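Local structure of carbohydrate deacetylase Agd3 (Neosartorya fumigata, 6NWZ) at residues A[251-256]-A[489-494]; A[541-546]-A[571-576]. The protein probably removes acetyl groups from the N-acetylated sugars of galactosaminogalactan, an exopolysaccharide of Aspergillus fumigatus biofilms, using a metal-dependent deacetylase domain. All blocks are in the same frame, centred on the assembly; numbering follows the deposited sequence.

How the interactions relate
Both contacts lie in the deacetylase domain, their centres about 8 Å apart, and both draw on the same mixed sheet. Strand 542-546 runs between strands 252-257 and 487-492 and is parallel to each, so interaction 1 reaches across the strand that supplies one half of interaction 2. Along the chain, interaction 1 (251-256 with 489-494) closes before interaction 2 (541-546 with 571-576) opens. Probable backbone hydrogen bonds join them, such as Asp255 N to Phe545 O and Trp492 N to Gly542 O. They also meet at one zinc ion, bound by Asp255 and His546. The polar contact thus positions a zinc ligand, while the aromatic one packs helix 569-584 against strand 542-546.

Interaction 1. Residues A[251-256]-A[489-494]; sequences NTQIDD and NPRWAT. With ZN (zinc ion), chain L; ZN (zinc ion), chain M.
The guanidinium group of Arg491 meets Gln253 and Asp255 along its edge, with all three acceptor oxygens somewhat out of its plane. Its plane is only 30° from that of the Asp255 carboxylate but stands at 86° to the Gln253 amide. Arg491 grips Asp255 end-on in a bidentate salt bridge: NH2 reaches Asp255 OD1 at 3.3 Å, and NH1 reaches Asp255 OD2 at 3.1 Å. Both oxygens use their syn lone pairs, as expected when two nitrogens of one arginine face a carboxylate. The shortest of the three bonds runs from Arg491 NH2 to Gln253 OE1, 2.8 Å. NH2 therefore serves two acceptors, and the amide oxygen and carboxylate together fix the rotation of the guanidinium group. The Arg491 side chain is extended to CD and then bends at chi3 (76°), a turn that swings the guanidinium group onto its two partners.

Asp255 OD2 carries a second load, binding a zinc ion at 2.4 Å that it shares with His546. By gripping both carboxylate oxygens, Arg491 helps fix the orientation of this zinc ligand, a second-shell role. Next along the strand, Asp256 OD1 binds a different zinc ion at 2.0 Å, whose site His388 and His392 complete. An aspartate and two histidines around a metal are consistent with the metal-dependent polysaccharide deacetylases. Gln253 is itself steered by its amide nitrogen, which is hydrogen-bonded to His594 and Glu301.

All three touching residues are buried. Strand 542-546 runs between the two segments, bonding through its backbone to Gln253 on one side and Trp492 on the other, with Met544 touching Arg491. Val456 of strand 454-456 touches both Gln253 and Arg491, and helix 594-607 packs on Asn251, Asn489 and Pro490.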
ATOM      1  N   ASN A 251      -2.819  -2.757   7.551  1.00 37.45           N
ATOM      2  CA  ASN A 251      -4.124  -3.225   7.996  1.00 23.72           C
ATOM      3  C   ASN A 251      -4.251  -4.709   7.679  1.00 33.29           C
ATOM      4  O   ASN A 251      -4.183  -5.101   6.509  1.00 39.62           O
ATOM      5  CB  ASN A 251      -5.246  -2.437   7.324  1.00 25.95           C
ATOM      6  CG  ASN A 251      -5.143  -0.949   7.575  1.00 31.94           C
ATOM      7  OD1 ASN A 251      -4.423  -0.508   8.471  1.00 34.76           O
ATOM      8  ND2 ASN A 251      -5.870  -0.164   6.788  1.00 38.41           N
ATOM      9  N   THR A 252      -4.440  -5.526   8.715  1.00 33.98           N
ATOM     10  CA  THR A 252      -4.539  -6.976   8.570  1.00 31.12           C
ATOM     11  C   THR A 252      -5.898  -7.425   9.093  1.00 38.76           C
ATOM     12  O   THR A 252      -6.132  -7.425  10.308  1.00 44.47           O
ATOM     13  CB  THR A 252      -3.401  -7.679   9.310  1.00 21.16           C
ATOM     14  OG1 THR A 252      -3.488  -7.399  10.712  1.00 32.25           O
ATOM     15  CG2 THR A 252      -2.061  -7.186   8.798  1.00 20.49           C
ATOM     16  N   GLN A 253      -6.787  -7.815   8.184  1.00 38.58           N
ATOM     17  CA  GLN A 253      -8.161  -8.159   8.525  1.00 31.45           C
ATOM     18  C   GLN A 253      -8.325  -9.666   8.662  1.00 31.76           C
ATOM     19  O   GLN A 253      -7.808 -10.433   7.844  1.00 38.00           O
ATOM     20  CB  GLN A 253      -9.126  -7.630   7.469  1.00 22.89           C
ATOM     21  CG  GLN A 253      -9.233  -6.126   7.456  1.00 22.95           C
ATOM     22  CD  GLN A 253     -10.203  -5.639   6.413  1.00 25.07           C
ATOM     23  OE1 GLN A 253     -10.342  -6.242   5.350  1.00 37.89           O
ATOM     24  NE2 GLN A 253     -10.893  -4.548   6.714  1.00 28.08           N
ATOM     25  N   ILE A 254      -9.056 -10.082   9.696  1.00 39.96           N
ATOM     26  CA  ILE A 254      -9.275 -11.493  10.006  1.00 37.12           C
ATOM     27  C   ILE A 254     -10.747 -11.791   9.749  1.00 35.99           C
ATOM     28  O   ILE A 254     -11.615 -11.420  10.548  1.00 31.37           O
ATOM     29  CB  ILE A 254      -8.890 -11.835  11.448  1.00 36.40           C
ATOM     30  CG1 ILE A 254      -7.485 -11.324  11.769  1.00 35.89           C
ATOM     31  CG2 ILE A 254      -8.986 -13.337  11.671  1.00 30.92           C
ATOM     32  CD1 ILE A 254      -6.412 -11.882  10.875  1.00 31.78           C
ATOM     33  N   ASP A 255     -11.032 -12.479   8.645  1.00 36.88           N
ATOM     34  CA  ASP A 255     -12.400 -12.821   8.294  1.00 26.94           C
ATOM     35  C   ASP A 255     -12.858 -14.067   9.050  1.00 39.15           C
ATOM     36  O   ASP A 255     -12.053 -14.820   9.605  1.00 44.38           O
ATOM     37  CB  ASP A 255     -12.530 -13.063   6.787  1.00 33.18           C
ATOM     38  CG  ASP A 255     -12.218 -11.828   5.951  1.00 46.20           C
ATOM     39  OD1 ASP A 255     -11.963 -10.743   6.521  1.00 52.58           O
ATOM     40  OD2 ASP A 255     -12.231 -11.950   4.709  1.00 45.65           O
ATOM     41  N   ASP A 256     -14.179 -14.262   9.075  1.00 26.99           N
ATOM     42  CA  ASP A 256     -14.806 -15.511   9.506  1.00 40.49           C
ATOM     43  C   ASP A 256     -14.721 -15.734  11.013  1.00 38.40           C
ATOM     44  O   ASP A 256     -14.787 -16.876  11.473  1.00 38.81           O
ATOM     45  CB  ASP A 256     -14.209 -16.718   8.774  1.00 45.23           C
ATOM     46  CG  ASP A 256     -14.414 -16.654   7.277  1.00 43.84           C
ATOM     47  OD1 ASP A 256     -14.963 -15.646   6.784  1.00 51.18           O
ATOM     48  OD2 ASP A 256     -14.029 -17.625   6.591  1.00 64.71           O
ATOM     49  N   ASN A 489     -12.906  -0.654  -1.659  1.00 51.76           N
ATOM     50  CA  ASN A 489     -11.499  -0.400  -1.378  1.00 39.46           C
ATOM     51  C   ASN A 489     -10.674  -1.653  -1.655  1.00 37.17           C
ATOM     52  O   ASN A 489     -11.119  -2.768  -1.365  1.00 39.94           O
ATOM     53  CB  ASN A 489     -11.305   0.029   0.074  1.00 36.72           C
ATOM     54  CG  ASN A 489     -12.177   1.209   0.456  1.00 54.63           C
ATOM     55  OD1 ASN A 489     -11.885   2.353   0.108  1.00 55.68           O
ATOM     56  ND2 ASN A 489     -13.256   0.934   1.182  1.00 60.14           N
ATOM     57  N   PRO A 490      -9.477  -1.493  -2.210  1.00 32.90           N
ATOM     58  CA  PRO A 490      -8.659  -2.660  -2.560  1.00 37.07           C
ATOM     59  C   PRO A 490      -8.149  -3.401  -1.332  1.00 33.43           C
ATOM     60  O   PRO A 490      -8.043  -2.852  -0.232  1.00 40.29           O
ATOM     61  CB  PRO A 490      -7.502  -2.053  -3.360  1.00 36.40           C
ATOM     62  CG  PRO A 490      -7.431  -0.629  -2.899  1.00 29.88           C
ATOM     63  CD  PRO A 490      -8.844  -0.224  -2.612  1.00 31.16           C
ATOM     64  N   ARG A 491      -7.833  -4.681  -1.545  1.00 35.61           N
ATOM     65  CA  ARG A 491      -7.274  -5.541  -0.509  1.00 46.71           C
ATOM     66  C   ARG A 491      -6.428  -6.625  -1.159  1.00 39.79           C
ATOM     67  O   ARG A 491      -6.830  -7.225  -2.160  1.00 40.80           O
ATOM     68  CB  ARG A 491      -8.361  -6.194   0.357  1.00 38.95           C
ATOM     69  CG  ARG A 491      -7.819  -6.936   1.584  1.00 35.95           C
ATOM     70  CD  ARG A 491      -8.918  -7.287   2.596  1.00 27.50           C
ATOM     71  NE  ARG A 491      -9.730  -8.423   2.168  1.00 40.83           N
ATOM     72  CZ  ARG A 491     -10.576  -9.085   2.957  1.00 50.78           C
ATOM     73  NH1 ARG A 491     -11.268 -10.108   2.473  1.00 47.63           N
ATOM     74  NH2 ARG A 491     -10.730  -8.733   4.229  1.00 35.27           N
ATOM     75  N   TRP A 492      -5.269  -6.882  -0.567  1.00 31.08           N
ATOM     76  CA  TRP A 492      -4.345  -7.892  -1.051  1.00 28.39           C
ATOM     77  C   TRP A 492      -4.677  -9.267  -0.479  1.00 37.79           C
ATOM     78  O   TRP A 492      -5.126  -9.402   0.662  1.00 25.91           O
ATOM     79  CB  TRP A 492      -2.907  -7.524  -0.680  1.00 27.32           C
ATOM     80  CG  TRP A 492      -2.416  -6.249  -1.303  1.00 41.30           C
ATOM     81  CD1 TRP A 492      -2.056  -5.102  -0.652  1.00 34.02           C
ATOM     82  CD2 TRP A 492      -2.231  -5.992  -2.700  1.00 40.48           C
ATOM     83  NE1 TRP A 492      -1.655  -4.150  -1.559  1.00 31.71           N
ATOM     84  CE2 TRP A 492      -1.753  -4.672  -2.822  1.00 35.59           C
ATOM     85  CE3 TRP A 492      -2.421  -6.752  -3.859  1.00 34.91           C
ATOM     86  CZ2 TRP A 492      -1.464  -4.094  -4.056  1.00 28.55           C
ATOM     87  CZ3 TRP A 492      -2.133  -6.176  -5.083  1.00 29.45           C
ATOM     88  CH2 TRP A 492      -1.661  -4.860  -5.171  1.00 27.26           C
ATOM     89  N   ALA A 493      -4.438 -10.292  -1.291  1.00 44.94           N
ATOM     90  CA  ALA A 493      -4.504 -11.677  -0.856  1.00 35.17           C
ATOM     91  C   ALA A 493      -3.093 -12.209  -0.652  1.00 33.76           C
ATOM     92  O   ALA A 493      -2.138 -11.744  -1.280  1.00 47.38           O
ATOM     93  CB  ALA A 493      -5.248 -12.544  -1.872  1.00 28.85           C
ATOM     94  N   THR A 494      -2.966 -13.185   0.240  1.00 44.56           N
ATOM     95  CA  THR A 494      -1.676 -13.765   0.576  1.00 37.60           C
ATOM     96  C   THR A 494      -1.740 -15.275   0.396  1.00 43.06           C
ATOM     97  O   THR A 494      -2.816 -15.862   0.244  1.00 51.19           O
ATOM     98  CB  THR A 494      -1.265 -13.422   2.014  1.00 32.65           C
ATOM     99  OG1 THR A 494      -2.194 -14.021   2.927  1.00 48.68           O
ATOM    100  CG2 THR A 494      -1.271 -11.919   2.221  1.00 26.30           C
TER
HETATM  101 ZN    ZN L 913     -15.510 -14.999   4.989  1.00 54.98          ZN
HETATM  102 ZN    ZN M 914     -12.643 -13.865   3.247  1.00 74.26          ZN

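Interaction 2. Residues A[541-546]-A[571-576]; sequences DGYMFH and QAWVET. With ZN (zinc ion), chain M.
A buried aromatic cluster of Tyr543, Phe545 and Trp573 packs helix 569-584 against strand 542-546 of the deacetylase sheet. Phe545 points the edge of its ring at the face of the Trp573 six-membered ring in a T-shaped pair, with centroids 4.9 Å apart and planes at 65°. Its leading atom, Phe545 CZ, comes within 3.4 Å of Trp573 CE3 and lies over the indole, displaced toward the rim. Tyr543 meets the far end of the same indole: Trp573 CH2 sits over one face of the tyrosine ring, 3.8 Å from Tyr543 CD2. These two ring planes are 50° apart, an oblique meeting. Trp573 can span both partners because its CG lies anti to the backbone N (chi1 -177°), sending the indole from the helix toward the strand.

Two positions apart on the strand, Tyr543 and Phe545 turn their side chains to the helix. Strand 542-546 is a parallel member of the domain's sheet, lying between strands 252-257 and 487-492, and at its end His546 binds a zinc ion through NE2 at 2.3 Å. The indole NE1 is hydrogen-bonded to Glu527 of helix 520-536, which also touches Tyr543 through Thr531, His534 and Leu535. Phe570 extends the cluster with an edge-to-face contact to Phe545, and the ring of Trp492 meets that of Tyr543.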
ATOM      1  N   ASP A 541      -3.676  -0.425   0.576  1.00 40.52           N
ATOM      2  CA  ASP A 541      -4.611  -1.541   0.623  1.00 36.49           C
ATOM      3  C   ASP A 541      -4.324  -2.419   1.833  1.00 36.02           C
ATOM      4  O   ASP A 541      -3.172  -2.603   2.239  1.00 42.98           O
ATOM      5  CB  ASP A 541      -4.518  -2.390  -0.649  1.00 43.76           C
ATOM      6  CG  ASP A 541      -4.228  -1.569  -1.888  1.00 46.95           C
ATOM      7  OD1 ASP A 541      -3.920  -0.366  -1.752  1.00 48.70           O
ATOM      8  OD2 ASP A 541      -4.305  -2.133  -3.002  1.00 41.09           O
ATOM      9  N   GLY A 542      -5.388  -2.969   2.413  1.00 38.28           N
ATOM     10  CA  GLY A 542      -5.252  -3.912   3.500  1.00 28.31           C
ATOM     11  C   GLY A 542      -4.928  -5.304   2.999  1.00 28.48           C
ATOM     12  O   GLY A 542      -4.737  -5.545   1.805  1.00 30.37           O
ATOM     13  N   TYR A 543      -4.874  -6.245   3.941  1.00 26.53           N
ATOM     14  CA  TYR A 543      -4.488  -7.618   3.648  1.00 25.42           C
ATOM     15  C   TYR A 543      -5.519  -8.585   4.216  1.00 36.16           C
ATOM     16  O   TYR A 543      -6.069  -8.365   5.300  1.00 33.72           O
ATOM     17  CB  TYR A 543      -3.078  -7.920   4.195  1.00 23.63           C
ATOM     18  CG  TYR A 543      -1.996  -7.140   3.472  1.00 25.44           C
ATOM     19  CD1 TYR A 543      -1.728  -5.818   3.804  1.00 27.12           C
ATOM     20  CD2 TYR A 543      -1.260  -7.718   2.440  1.00 25.72           C
ATOM     21  CE1 TYR A 543      -0.753  -5.091   3.138  1.00 31.59           C
ATOM     22  CE2 TYR A 543      -0.280  -6.996   1.767  1.00 21.88           C
ATOM     23  CZ  TYR A 543      -0.033  -5.682   2.121  1.00 27.41           C
ATOM     24  OH  TYR A 543       0.935  -4.952   1.465  1.00 33.89           O
ATOM     25  N   MET A 544      -5.771  -9.658   3.473  1.00 32.21           N
ATOM     26  CA  MET A 544      -6.846 -10.598   3.761  1.00 25.86           C
ATOM     27  C   MET A 544      -6.310 -11.808   4.518  1.00 34.92           C
ATOM     28  O   MET A 544      -5.403 -12.498   4.035  1.00 37.39           O
ATOM     29  CB  MET A 544      -7.510 -11.042   2.461  1.00 27.17           C
ATOM     30  CG  MET A 544      -8.525 -12.151   2.635  1.00 44.57           C
ATOM     31  SD  MET A 544      -8.637 -13.166   1.152  1.00 44.37           S
ATOM     32  CE  MET A 544      -7.024 -13.944   1.166  1.00 62.46           C
ATOM     33  N   PHE A 545      -6.888 -12.074   5.691  1.00 28.44           N
ATOM     34  CA  PHE A 545      -6.616 -13.290   6.451  1.00 34.12           C
ATOM     35  C   PHE A 545      -7.933 -13.829   6.999  1.00 43.65           C
ATOM     36  O   PHE A 545      -8.990 -13.207   6.860  1.00 39.84           O
ATOM     37  CB  PHE A 545      -5.609 -13.042   7.584  1.00 27.38           C
ATOM     38  CG  PHE A 545      -4.270 -12.540   7.110  1.00 29.65           C
ATOM     39  CD1 PHE A 545      -3.334 -13.415   6.580  1.00 27.95           C
ATOM     40  CD2 PHE A 545      -3.952 -11.193   7.187  1.00 24.90           C
ATOM     41  CE1 PHE A 545      -2.100 -12.954   6.138  1.00 32.76           C
ATOM     42  CE2 PHE A 545      -2.721 -10.727   6.747  1.00 28.87           C
ATOM     43  CZ  PHE A 545      -1.794 -11.609   6.221  1.00 29.46           C
ATOM     44  N   HIS A 546      -7.864 -15.005   7.625  1.00 41.24           N
ATOM     45  CA  HIS A 546      -9.060 -15.682   8.112  1.00 38.13           C
ATOM     46  C   HIS A 546      -8.798 -16.279   9.489  1.00 37.96           C
ATOM     47  O   HIS A 546      -7.651 -16.441   9.910  1.00 44.86           O
ATOM     48  CB  HIS A 546      -9.523 -16.757   7.123  1.00 38.14           C
ATOM     49  CG  HIS A 546     -10.016 -16.192   5.828  1.00 50.46           C
ATOM     50  ND1 HIS A 546      -9.173 -15.628   4.894  1.00 49.46           N
ATOM     51  CD2 HIS A 546     -11.268 -16.075   5.326  1.00 46.35           C
ATOM     52  CE1 HIS A 546      -9.882 -15.199   3.865  1.00 47.85           C
ATOM     53  NE2 HIS A 546     -11.156 -15.458   4.102  1.00 52.23           N
ATOM     54  N   GLN A 571       0.761 -14.777  12.451  1.00 32.22           N
ATOM     55  CA  GLN A 571       1.846 -14.071  13.124  1.00 30.22           C
ATOM     56  C   GLN A 571       3.161 -14.215  12.365  1.00 31.17           C
ATOM     57  O   GLN A 571       3.921 -13.247  12.238  1.00 29.47           O
ATOM     58  CB  GLN A 571       1.990 -14.583  14.555  1.00 33.45           C
ATOM     59  CG  GLN A 571       0.789 -14.271  15.430  1.00 34.66           C
ATOM     60  CD  GLN A 571       0.794 -15.065  16.718  1.00 37.88           C
ATOM     61  OE1 GLN A 571       0.385 -16.227  16.744  1.00 28.38           O
ATOM     62  NE2 GLN A 571       1.262 -14.446  17.794  1.00 26.45           N
ATOM     63  N   ALA A 572       3.446 -15.413  11.845  1.00 28.60           N
ATOM     64  CA  ALA A 572       4.678 -15.612  11.087  1.00 34.73           C
ATOM     65  C   ALA A 572       4.738 -14.708   9.865  1.00 38.57           C
ATOM     66  O   ALA A 572       5.824 -14.263   9.471  1.00 41.90           O
ATOM     67  CB  ALA A 572       4.811 -17.076  10.664  1.00 22.48           C
ATOM     68  N   TRP A 573       3.590 -14.432   9.248  1.00 35.84           N
ATOM     69  CA  TRP A 573       3.570 -13.523   8.109  1.00 37.80           C
ATOM     70  C   TRP A 573       3.850 -12.094   8.557  1.00 38.37           C
ATOM     71  O   TRP A 573       4.692 -11.403   7.971  1.00 35.53           O
ATOM     72  CB  TRP A 573       2.222 -13.623   7.387  1.00 31.71           C
ATOM     73  CG  TRP A 573       2.121 -12.772   6.143  1.00 37.08           C
ATOM     74  CD1 TRP A 573       2.392 -13.159   4.862  1.00 28.22           C
ATOM     75  CD2 TRP A 573       1.714 -11.398   6.068  1.00 22.09           C
ATOM     76  NE1 TRP A 573       2.183 -12.114   3.996  1.00 23.41           N
ATOM     77  CE2 TRP A 573       1.766 -11.021   4.711  1.00 22.94           C
ATOM     78  CE3 TRP A 573       1.313 -10.451   7.016  1.00 26.36           C
ATOM     79  CZ2 TRP A 573       1.432  -9.738   4.277  1.00 34.29           C
ATOM     80  CZ3 TRP A 573       0.979  -9.176   6.582  1.00 28.05           C
ATOM     81  CH2 TRP A 573       1.043  -8.832   5.224  1.00 30.28           C
ATOM     82  N   VAL A 574       3.167 -11.643   9.611  1.00 25.08           N
ATOM     83  CA  VAL A 574       3.368 -10.284  10.105  1.00 25.76           C
ATOM     84  C   VAL A 574       4.800 -10.102  10.598  1.00 33.94           C
ATOM     85  O   VAL A 574       5.439  -9.082  10.322  1.00 42.11           O
ATOM     86  CB  VAL A 574       2.333  -9.958  11.199  1.00 20.89           C
ATOM     87  CG1 VAL A 574       2.569  -8.564  11.777  1.00 19.39           C
ATOM     88  CG2 VAL A 574       0.923 -10.073  10.636  1.00 20.05           C
ATOM     89  N   GLU A 575       5.332 -11.089  11.322  1.00 36.38           N
ATOM     90  CA  GLU A 575       6.723 -11.011  11.761  1.00 38.82           C
ATOM     91  C   GLU A 575       7.664 -10.856  10.572  1.00 36.89           C
ATOM     92  O   GLU A 575       8.590 -10.037  10.600  1.00 38.96           O
ATOM     93  CB  GLU A 575       7.091 -12.250  12.581  1.00 20.01           C
ATOM     94  CG  GLU A 575       6.459 -12.290  13.964  1.00 37.37           C
ATOM     95  CD  GLU A 575       7.121 -11.337  14.944  1.00 38.39           C
ATOM     96  OE1 GLU A 575       8.195 -10.794  14.613  1.00 33.48           O
ATOM     97  OE2 GLU A 575       6.570 -11.136  16.047  1.00 39.01           O
ATOM     98  N   THR A 576       7.437 -11.631   9.510  1.00 30.87           N
ATOM     99  CA  THR A 576       8.290 -11.534   8.330  1.00 32.18           C
ATOM    100  C   THR A 576       8.191 -10.155   7.694  1.00 36.76           C
ATOM    101  O   THR A 576       9.208  -9.549   7.336  1.00 40.77           O
ATOM    102  CB  THR A 576       7.906 -12.620   7.327  1.00 34.86           C
ATOM    103  OG1 THR A 576       8.190 -13.907   7.890  1.00 33.54           O
ATOM    104  CG2 THR A 576       8.662 -12.444   6.010  1.00 20.10           C
TER
HETATM  105 ZN    ZN M 914     -12.643 -13.865   3.247  1.00 74.26          ZN